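Local coordinates for uncharacterized protein VP1736 (Vibrio parahaemolyticus, PDB 3LXQ) that is of unknown function but carries a sulfatase-family domain of the alkaline phosphatase clan, in which helices pack against a central mixed beta sheet, at residues 219-224 with 282-287; 226-231 with 292-297; 123-128 with 408-413. All coordinates share one frame; numbering follows the deposited sequence.

Contact 1: 219-224 with 282-287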
loop_
_atom_site.group_PDB
_atom_site.type_symbol
_atom_site.label_atom_id
_atom_site.label_comp_id
_atom_site.label_asym_id
_atom_site.label_seq_id
_atom_site.Cartn_x
_atom_site.Cartn_y
_atom_site.Cartn_z
ATOM N N SER A 219 -12.507 2.892 18.017
ATOM C CA SER A 219 -11.243 3.637 17.943
ATOM C C SER A 219 -10.093 2.714 17.525
ATOM O O SER A 219 -10.239 1.487 17.543
ATOM C CB SER A 219 -10.931 4.319 19.277
ATOM O OG SER A 219 -10.591 3.363 20.281
ATOM N N ASP A 220 -8.967 3.304 17.119
ATOM C CA ASP A 220 -7.830 2.520 16.658
ATOM C C ASP A 220 -7.174 1.717 17.791
ATOM O O ASP A 220 -6.676 0.632 17.541
ATOM C CB ASP A 220 -6.824 3.397 15.909
ATOM C CG ASP A 220 -7.385 3.951 14.596
ATOM O OD1 ASP A 220 -8.346 3.356 14.038
ATOM O OD2 ASP A 220 -6.864 4.997 14.126
ATOM N N GLU A 221 -7.208 2.213 19.030
ATOM C CA GLU A 221 -6.718 1.393 20.167
ATOM C C GLU A 221 -7.531 0.101 20.327
ATOM O O GLU A 221 -6.953 -0.959 20.515
ATOM C CB GLU A 221 -6.618 2.173 21.495
ATOM C CG GLU A 221 -6.140 1.307 22.682
ATOM C CD GLU A 221 -5.707 2.093 23.927
ATOM O OE1 GLU A 221 -6.105 3.264 24.094
ATOM O OE2 GLU A 221 -4.971 1.528 24.757
ATOM N N ASP A 222 -8.862 0.187 20.213
ATOM C CA ASP A 222 -9.714 -1.015 20.253
ATOM C C ASP A 222 -9.425 -1.945 19.081
ATOM O O ASP A 222 -9.377 -3.168 19.242
ATOM C CB ASP A 222 -11.207 -0.659 20.316
ATOM C CG ASP A 222 -11.569 0.129 21.570
ATOM O OD1 ASP A 222 -11.302 -0.351 22.702
ATOM O OD2 ASP A 222 -12.109 1.243 21.409
ATOM N N LEU A 223 -9.226 -1.359 17.900
ATOM C CA LEU A 223 -8.809 -2.117 16.718
ATOM C C LEU A 223 -7.528 -2.902 16.993
ATOM O O LEU A 223 -7.436 -4.091 16.691
ATOM C CB LEU A 223 -8.557 -1.178 15.538
ATOM C CG LEU A 223 -8.026 -1.789 14.235
ATOM C CD1 LEU A 223 -9.098 -2.588 13.504
ATOM C CD2 LEU A 223 -7.489 -0.684 13.345
ATOM N N TYR A 224 -6.565 -2.203 17.580
ATOM C CA TYR A 224 -5.245 -2.742 17.843
ATOM C C TYR A 224 -5.215 -3.735 19.008
ATOM O O TYR A 224 -4.370 -4.631 19.022
ATOM C CB TYR A 224 -4.251 -1.600 18.078
ATOM C CG TYR A 224 -3.796 -0.840 16.835
ATOM C CD1 TYR A 224 -3.467 -1.505 15.644
ATOM C CD2 TYR A 224 -3.640 0.544 16.872
ATOM C CE1 TYR A 224 -3.016 -0.794 14.517
ATOM C CE2 TYR A 224 -3.194 1.259 15.761
ATOM C CZ TYR A 224 -2.884 0.593 14.595
ATOM O OH TYR A 224 -2.445 1.336 13.528
ATOM N N LEU A 282 -1.169 3.116 17.753
ATOM C CA LEU A 282 -0.203 2.201 17.134
ATOM C C LEU A 282 0.871 1.785 18.131
ATOM O O LEU A 282 1.245 0.607 18.189
ATOM C CB LEU A 282 0.439 2.822 15.884
ATOM C CG LEU A 282 1.496 2.015 15.118
ATOM C CD1 LEU A 282 0.939 0.697 14.591
ATOM C CD2 LEU A 282 2.086 2.836 13.985
ATOM N N GLY A 283 1.342 2.764 18.911
ATOM C CA GLY A 283 2.354 2.555 19.959
ATOM C C GLY A 283 1.901 1.532 20.982
ATOM O O GLY A 283 2.690 0.678 21.402
ATOM N N THR A 284 0.626 1.612 21.369
ATOM C CA THR A 284 0.014 0.624 22.266
ATOM C C THR A 284 -0.052 -0.770 21.641
ATOM O O THR A 284 0.055 -1.760 22.355
ATOM C CB THR A 284 -1.409 1.033 22.777
ATOM O OG1 THR A 284 -2.333 1.072 21.685
ATOM C CG2 THR A 284 -1.382 2.383 23.483
ATOM N N PHE A 285 -0.217 -0.851 20.321
ATOM C CA PHE A 285 -0.138 -2.143 19.631
ATOM C C PHE A 285 1.265 -2.731 19.712
ATOM O O PHE A 285 1.417 -3.908 20.049
ATOM C CB PHE A 285 -0.545 -2.061 18.160
ATOM C CG PHE A 285 -0.370 -3.363 17.421
ATOM C CD1 PHE A 285 -1.348 -4.347 17.485
ATOM C CD2 PHE A 285 0.796 -3.627 16.710
ATOM C CE1 PHE A 285 -1.183 -5.559 16.821
ATOM C CE2 PHE A 285 0.977 -4.846 16.054
ATOM C CZ PHE A 285 -0.010 -5.809 16.103
ATOM N N PHE A 286 2.277 -1.925 19.392
ATOM C CA PHE A 286 3.667 -2.415 19.376
ATOM C C PHE A 286 4.246 -2.712 20.763
ATOM O O PHE A 286 5.119 -3.584 20.896
ATOM C CB PHE A 286 4.595 -1.498 18.565
ATOM C CG PHE A 286 4.594 -1.798 17.084
ATOM C CD1 PHE A 286 5.237 -2.931 16.588
ATOM C CD2 PHE A 286 3.929 -0.960 16.184
ATOM C CE1 PHE A 286 5.227 -3.224 15.228
ATOM C CE2 PHE A 286 3.920 -1.245 14.811
ATOM C CZ PHE A 286 4.560 -2.378 14.335
ATOM N N ASP A 287 3.762 -2.003 21.787
ATOM C CA ASP A 287 4.169 -2.277 23.169
ATOM C C ASP A 287 3.728 -3.678 23.570
ATOM O O ASP A 287 4.424 -4.388 24.306
ATOM C CB ASP A 287 3.559 -1.257 24.139
ATOM C CG ASP A 287 4.148 0.139 23.980
ATOM O OD1 ASP A 287 5.313 0.277 23.528
ATOM O OD2 ASP A 287 3.422 1.105 24.308
#
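Tyr-224 packs against Leu-282 and Phe-285 in a buried, near-parallel helix-helix contact that covers the central mixed sheet of the alpha/beta domain. Helices 220-234 and 271-289 run in the same direction, their local axes 8.8 Å apart and crossing at -21°. The second of them belongs to the beta-alpha-beta crossover from strand 241-246 to strand 298-304, two parallel strands that flank strand 87-93. Leu-282 and Phe-285 reach down onto this floor, both touching Leu-91.

The Tyr-224 side chain runs across helix 271-289, at about a right angle to the Phe-285 side chain. Its CE2 comes within 3.4 Å of Leu-282 N, while its OH passes 3.6 Å from Leu-282 CD1, so the ring rests on the backbone at one point and on a methyl branch at another. The same hydroxyl is hydrogen-bonded to Gln-93 NE2. Nearer the root of the ring, Phe-285 CB sits 3.7 Å from Tyr-224 CG. Phe-285 carries CG opposite its own amide nitrogen (chi1 176°), which brings ring atom CD1 to 3.4 Å from Tyr-224 O; the oxygen meets the edge of the phenylalanine, in its plane. The two ring planes are inclined at 46°, an oblique pairing.

One turn earlier, Glu-221 extends across Thr-284, with Glu-221 OE2 3.9 Å from Thr-284 CG2. Their hydrogen bonds are made elsewhere: Glu-221 OE1 with Tyr-280 OH, Thr-284 OG1 with the carbonyl of Ala-281. Ser-219, the N-cap residue, turns its OG to Asp-222 OD2 at 2.8 Å and also pairs with Tyr-277 OH.

No hydrogen bond joins the two segments; the attraction is probably mainly dispersion and the burial of apolar surface, with the aromatic C-H edge facing the Tyr-224 carbonyl adding, at most, a weak electrostatic share.

Contact 2: 226-231 with 292-297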
loop_
_atom_site.group_PDB
_atom_site.type_symbol
_atom_site.label_atom_id
_atom_site.label_comp_id
_atom_site.label_asym_id
_atom_site.label_seq_id
_atom_site.Cartn_x
_atom_site.Cartn_y
_atom_site.Cartn_z
ATOM N N LYS A 226 -7.772 -5.702 19.478
ATOM C CA LYS A 226 -8.421 -6.805 18.776
ATOM C C LYS A 226 -7.427 -7.556 17.917
ATOM O O LYS A 226 -7.506 -8.779 17.787
ATOM C CB LYS A 226 -9.551 -6.284 17.878
ATOM C CG LYS A 226 -10.450 -7.378 17.295
ATOM C CD LYS A 226 -11.053 -8.204 18.439
ATOM C CE LYS A 226 -12.310 -8.963 18.040
ATOM N NZ LYS A 226 -12.695 -9.927 19.133
ATOM N N ALA A 227 -6.514 -6.805 17.307
ATOM C CA ALA A 227 -5.489 -7.379 16.458
ATOM C C ALA A 227 -4.622 -8.286 17.320
ATOM O O ALA A 227 -4.587 -9.506 17.110
ATOM C CB ALA A 227 -4.674 -6.280 15.809
ATOM N N ASP A 228 -3.971 -7.682 18.316
ATOM C CA ASP A 228 -3.164 -8.388 19.330
ATOM C C ASP A 228 -3.845 -9.640 19.906
ATOM O O ASP A 228 -3.173 -10.635 20.206
ATOM C CB ASP A 228 -2.776 -7.412 20.454
ATOM C CG ASP A 228 -2.098 -8.104 21.636
ATOM O OD1 ASP A 228 -2.801 -8.342 22.637
ATOM O OD2 ASP A 228 -0.883 -8.407 21.564
ATOM N N GLU A 229 -5.167 -9.566 20.072
ATOM C CA GLU A 229 -6.005 -10.696 20.520
ATOM C C GLU A 229 -6.058 -11.805 19.467
ATOM O O GLU A 229 -5.930 -12.988 19.789
ATOM C CB GLU A 229 -7.446 -10.229 20.792
ATOM C CG GLU A 229 -7.914 -10.243 22.235
ATOM C CD GLU A 229 -9.438 -10.231 22.358
ATOM O OE1 GLU A 229 -10.123 -9.609 21.509
ATOM O OE2 GLU A 229 -9.956 -10.860 23.303
ATOM N N GLU A 230 -6.266 -11.406 18.217
ATOM C CA GLU A 230 -6.425 -12.326 17.097
ATOM C C GLU A 230 -5.114 -13.001 16.739
ATOM O O GLU A 230 -5.105 -14.129 16.253
ATOM C CB GLU A 230 -6.937 -11.560 15.866
ATOM C CG GLU A 230 -8.448 -11.391 15.828
ATOM C CD GLU A 230 -9.166 -12.718 15.608
ATOM O OE1 GLU A 230 -9.641 -13.312 16.600
ATOM O OE2 GLU A 230 -9.232 -13.188 14.452
ATOM N N PHE A 231 -4.015 -12.278 16.945
ATOM C CA PHE A 231 -2.697 -12.751 16.551
ATOM C C PHE A 231 -2.193 -13.724 17.599
ATOM O O PHE A 231 -1.673 -14.777 17.254
ATOM C CB PHE A 231 -1.710 -11.591 16.391
ATOM C CG PHE A 231 -2.097 -10.583 15.327
ATOM C CD1 PHE A 231 -2.882 -10.951 14.239
ATOM C CD2 PHE A 231 -1.649 -9.268 15.414
ATOM C CE1 PHE A 231 -3.228 -10.029 13.270
ATOM C CE2 PHE A 231 -1.988 -8.333 14.427
ATOM C CZ PHE A 231 -2.786 -8.722 13.358
ATOM N N SER A 292 4.821 -10.239 22.900
ATOM C CA SER A 292 3.798 -11.191 22.454
ATOM C C SER A 292 4.373 -12.551 22.062
ATOM O O SER A 292 5.593 -12.707 21.957
ATOM C CB SER A 292 3.032 -10.609 21.261
ATOM O OG SER A 292 3.858 -10.581 20.102
ATOM N N SER A 293 3.491 -13.519 21.817
ATOM C CA SER A 293 3.910 -14.867 21.441
ATOM C C SER A 293 4.067 -15.033 19.932
ATOM O O SER A 293 4.549 -16.065 19.459
ATOM C CB SER A 293 2.944 -15.925 22.004
ATOM O OG SER A 293 1.977 -16.330 21.043
ATOM N N TYR A 294 3.653 -14.016 19.177
ATOM C CA TYR A 294 3.770 -14.052 17.727
ATOM C C TYR A 294 4.987 -13.269 17.194
ATOM O O TYR A 294 5.343 -13.403 16.022
ATOM C CB TYR A 294 2.457 -13.583 17.069
ATOM C CG TYR A 294 1.919 -12.258 17.576
ATOM C CD1 TYR A 294 2.382 -11.052 17.056
ATOM C CD2 TYR A 294 0.938 -12.213 18.563
ATOM C CE1 TYR A 294 1.895 -9.829 17.513
ATOM C CE2 TYR A 294 0.439 -10.994 19.026
ATOM C CZ TYR A 294 0.926 -9.810 18.495
ATOM O OH TYR A 294 0.444 -8.604 18.947
ATOM N N TRP A 295 5.627 -12.480 18.065
ATOM C CA TRP A 295 6.676 -11.530 17.659
ATOM C C TRP A 295 7.851 -12.146 16.903
ATOM O O TRP A 295 8.297 -11.595 15.886
ATOM C CB TRP A 295 7.209 -10.736 18.854
ATOM C CG TRP A 295 8.214 -9.692 18.436
ATOM C CD1 TRP A 295 9.572 -9.757 18.572
ATOM C CD2 TRP A 295 7.936 -8.449 17.777
ATOM N NE1 TRP A 295 10.155 -8.624 18.059
ATOM C CE2 TRP A 295 9.177 -7.804 17.563
ATOM C CE3 TRP A 295 6.757 -7.808 17.363
ATOM C CZ2 TRP A 295 9.275 -6.548 16.949
ATOM C CZ3 TRP A 295 6.854 -6.560 16.750
ATOM C CH2 TRP A 295 8.104 -5.946 16.545
ATOM N N ASP A 296 8.341 -13.275 17.409
ATOM C CA ASP A 296 9.440 -14.015 16.783
ATOM C C ASP A 296 9.135 -14.377 15.337
ATOM O O ASP A 296 10.026 -14.403 14.486
ATOM C CB ASP A 296 9.711 -15.312 17.560
ATOM C CG ASP A 296 10.578 -15.098 18.785
ATOM O OD1 ASP A 296 10.935 -13.937 19.087
ATOM O OD2 ASP A 296 10.908 -16.108 19.450
ATOM N N ASP A 297 7.859 -14.631 15.067
ATOM C CA ASP A 297 7.450 -15.352 13.876
ATOM C C ASP A 297 6.778 -14.466 12.814
ATOM O O ASP A 297 6.200 -14.986 11.854
ATOM C CB ASP A 297 6.510 -16.483 14.308
ATOM C CG ASP A 297 6.364 -17.578 13.262
ATOM O OD1 ASP A 297 5.498 -18.458 13.472
ATOM O OD2 ASP A 297 7.103 -17.577 12.251
#
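Tyr-294 lays one face of its ring over the CB of Phe-231, a CH-pi contact in which CB stands 3.6 Å from the centroid of the tyrosine ring. The overlap is displaced toward the rim, where Phe-231 CB is 3.5 Å from Tyr-294 CE2. Past CB the phenylalanine ring turns its edge to the same tyrosine; the planes meet at 78° with centroids 5.5 Å apart, a T-shaped pair. Ser-292 OG covers the opposite face, 3.2 Å above the plane of the Tyr-294 ring and over its centre, so the ring is clasped between its own loop and the helix.

Tyr-294 belongs to the loop in which the beta-alpha-beta crossover descends from helix 271-289 into strand 298-304, and the contact fastens this descent to helix 220-234. Placing CG between the backbone N and carbonyl carbon (chi1 51°) aims the tyrosine at that helix. Its hydroxyl donates to Asp-228 OD2 at 2.9 Å, arriving on the anti side of the carboxylate and only 17° out of its plane. The other oxygen, OD1, forms a salt bridge with Lys-288, which would be expected to stabilise the negative charge. Beneath the tyrosine, the Phe-231 ring meets that of Phe-241 and rests on strands 175-180 and 241-246.

Contact 3: 123-128 with 408-413; sequences FTQMYA and YDFESQ
Gln-125 and Phe-410 make the main direct contact here, and it is one of van der Waals type. The amide nitrogen NE2 of Gln-125 arrives at the edge of the Phe-410 ring, near its plane, 3.5 Å from CD2 and 3.6 Å from CE2 of that ring. Because amide and ring planes stand 77° apart and the nitrogen lies beside the ring instead of above it, this is no amide-aromatic stack. A bend in the glutamine chain at chi2 (-62°) folds the amide back into this position. Within the second segment, Tyr-408 CD2 lies 3.7 Å above the Phe-410 plane, over its centre; Arg-391 adds a cation-pi interaction to the phenylalanine.

The polar interactions gather around Tyr-127 OH. Gln-125 NE2 donates to Tyr-127 OH at 2.7 Å, but the bond is bent and weak. A water carries the contact from one segment to the other: its oxygen is 2.6 Å from Tyr-127 OH and 3.2 Å from Tyr-408 OH. The same water oxygen accepts from Gln-413 NE2, also at 3.2 Å. Both the water and the Gln-125 nitrogen lie in the plane of the Tyr-127 ring. The link is probably the softer at Tyr-408, which is poorly ordered.

Strand 121-127 belongs to the mixed sheet of the sulfatase-like domain, bonded to strands 322-328 and 341-342. Residues 410-413 form the turn between strands 402-409 and 414-417 of the five-stranded antiparallel sheet, and Leu-389 of strand 385-390 touches Tyr-127, Tyr-408 and Phe-410 where the two sheets meet.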
loop_
_atom_site.group_PDB
_atom_site.type_symbol
_atom_site.label_atom_id
_atom_site.label_comp_id
_atom_site.label_asym_id
_atom_site.label_seq_id
_atom_site.Cartn_x
_atom_site.Cartn_y
_atom_site.Cartn_z
ATOM N N PHE A 123 11.161 3.477 4.760
ATOM C CA PHE A 123 11.239 3.913 3.355
ATOM C C PHE A 123 10.979 5.404 3.309
ATOM O O PHE A 123 9.902 5.851 3.700
ATOM C CB PHE A 123 10.205 3.177 2.491
ATOM C CG PHE A 123 10.418 1.688 2.394
ATOM C CD1 PHE A 123 9.977 0.841 3.405
ATOM C CD2 PHE A 123 11.030 1.137 1.285
ATOM C CE1 PHE A 123 10.156 -0.546 3.301
ATOM C CE2 PHE A 123 11.222 -0.248 1.173
ATOM C CZ PHE A 123 10.783 -1.084 2.177
ATOM N N THR A 124 11.951 6.180 2.844
ATOM C CA THR A 124 11.836 7.642 2.912
ATOM C C THR A 124 11.337 8.220 1.608
ATOM O O THR A 124 11.042 9.416 1.528
ATOM C CB THR A 124 13.166 8.334 3.291
ATOM O OG1 THR A 124 14.105 8.200 2.210
ATOM C CG2 THR A 124 13.743 7.733 4.565
ATOM N N GLN A 125 11.235 7.368 0.593
ATOM C CA GLN A 125 10.733 7.771 -0.717
ATOM C C GLN A 125 9.635 6.837 -1.237
ATOM O O GLN A 125 9.654 6.458 -2.399
ATOM C CB GLN A 125 11.877 7.853 -1.743
ATOM C CG GLN A 125 12.796 9.044 -1.538
ATOM C CD GLN A 125 12.079 10.377 -1.685
ATOM O OE1 GLN A 125 12.343 11.322 -0.940
ATOM N NE2 GLN A 125 11.183 10.465 -2.659
HETATM N N MSE A 126 8.692 6.510 -0.357
HETATM C CA MSE A 126 7.533 5.681 -0.648
HETATM C C MSE A 126 6.345 6.512 -1.131
HETATM O O MSE A 126 5.995 7.523 -0.524
HETATM C CB MSE A 126 7.118 4.914 0.611
HETATM C CG MSE A 126 5.945 3.964 0.405
HETATM SE SE MSE A 126 6.283 2.528 -0.870
HETATM C CE MSE A 126 7.927 1.828 -0.090
ATOM N N TYR A 127 5.729 6.068 -2.224
ATOM C CA TYR A 127 4.560 6.759 -2.780
ATOM C C TYR A 127 3.366 5.854 -2.983
ATOM O O TYR A 127 3.495 4.722 -3.468
ATOM C CB TYR A 127 4.921 7.480 -4.078
ATOM C CG TYR A 127 5.932 8.567 -3.842
ATOM C CD1 TYR A 127 7.295 8.273 -3.786
ATOM C CD2 TYR A 127 5.530 9.883 -3.635
ATOM C CE1 TYR A 127 8.235 9.252 -3.537
ATOM C CE2 TYR A 127 6.470 10.880 -3.397
ATOM C CZ TYR A 127 7.823 10.557 -3.354
ATOM O OH TYR A 127 8.760 11.534 -3.091
ATOM N N ALA A 128 2.200 6.350 -2.589
ATOM C CA ALA A 128 0.947 5.685 -2.901
ATOM C C ALA A 128 0.713 5.829 -4.402
ATOM O O ALA A 128 1.169 6.796 -5.006
ATOM C CB ALA A 128 -0.213 6.293 -2.102
ATOM N N TYR A 408 11.969 16.899 -10.922
ATOM C CA TYR A 408 11.432 17.023 -9.577
ATOM C C TYR A 408 12.519 17.292 -8.543
ATOM O O TYR A 408 13.509 16.569 -8.458
ATOM C CB TYR A 408 10.615 15.785 -9.215
ATOM C CG TYR A 408 9.878 15.877 -7.902
ATOM C CD1 TYR A 408 8.710 16.627 -7.781
ATOM C CD2 TYR A 408 10.342 15.194 -6.782
ATOM C CE1 TYR A 408 8.034 16.703 -6.573
ATOM C CE2 TYR A 408 9.673 15.261 -5.574
ATOM C CZ TYR A 408 8.524 16.014 -5.474
ATOM O OH TYR A 408 7.874 16.061 -4.268
ATOM N N ASP A 409 12.327 18.361 -7.777
ATOM C CA ASP A 409 13.234 18.723 -6.702
ATOM C C ASP A 409 12.734 18.045 -5.440
ATOM O O ASP A 409 11.689 18.403 -4.910
ATOM C CB ASP A 409 13.275 20.246 -6.525
ATOM C CG ASP A 409 14.430 20.710 -5.657
ATOM O OD1 ASP A 409 15.082 19.875 -4.991
ATOM O OD2 ASP A 409 14.686 21.932 -5.643
ATOM N N PHE A 410 13.490 17.059 -4.974
ATOM C CA PHE A 410 13.065 16.204 -3.869
ATOM C C PHE A 410 13.098 16.879 -2.503
ATOM O O PHE A 410 12.261 16.578 -1.655
ATOM C CB PHE A 410 13.882 14.916 -3.843
ATOM C CG PHE A 410 13.512 13.944 -4.931
ATOM C CD1 PHE A 410 14.020 14.091 -6.222
ATOM C CD2 PHE A 410 12.655 12.881 -4.666
ATOM C CE1 PHE A 410 13.682 13.190 -7.235
ATOM C CE2 PHE A 410 12.309 11.971 -5.674
ATOM C CZ PHE A 410 12.823 12.123 -6.955
ATOM N N GLU A 411 14.066 17.775 -2.297
ATOM C CA GLU A 411 14.156 18.586 -1.072
ATOM C C GLU A 411 13.036 19.629 -1.012
ATOM O O GLU A 411 12.278 19.684 -0.044
ATOM C CB GLU A 411 15.527 19.276 -0.969
ATOM C CG GLU A 411 16.697 18.328 -0.711
ATOM C CD GLU A 411 18.053 19.023 -0.750
ATOM O OE1 GLU A 411 18.903 18.609 -1.572
ATOM O OE2 GLU A 411 18.274 19.979 0.034
ATOM N N SER A 412 12.947 20.445 -2.062
ATOM C CA SER A 412 11.902 21.454 -2.218
ATOM C C SER A 412 10.493 20.873 -2.330
ATOM O O SER A 412 9.530 21.495 -1.881
ATOM C CB SER A 412 12.170 22.259 -3.479
ATOM O OG SER A 412 11.691 23.585 -3.337
ATOM N N GLN A 413 10.393 19.682 -2.941
ATOM C CA GLN A 413 9.115 19.072 -3.334
ATOM C C GLN A 413 8.394 19.931 -4.378
ATOM O O GLN A 413 7.174 20.100 -4.344
ATOM C CB GLN A 413 8.245 18.757 -2.110
ATOM C CG GLN A 413 8.935 17.816 -1.131
ATOM C CD GLN A 413 8.054 17.417 0.032
ATOM O OE1 GLN A 413 7.758 18.234 0.910
ATOM N NE2 GLN A 413 7.647 16.145 0.062
HETATM O O HOH W 1 8.598 13.949 -2.019
#

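In the fold
From the N terminus, the chain first enters contact 3 at 123-128 and does not close that loop until 408-413, some 280 residues later. Contacts 1 and 2 both fall within this span. They interleave: 219-224 and 226-231 follow one another on helix 220-234, and their partners 282-287 and 292-297 come later in the same order, so the two loops cross. Phe-285 joins the pair physically, its CZ lying 3.6 Å from Phe-231 CE2. Together they tie two helices and a descending loop over the central sheet. Contact 3, its centre about 28 Å from that of contact 1, instead bridges this sheet to the C-terminal antiparallel one.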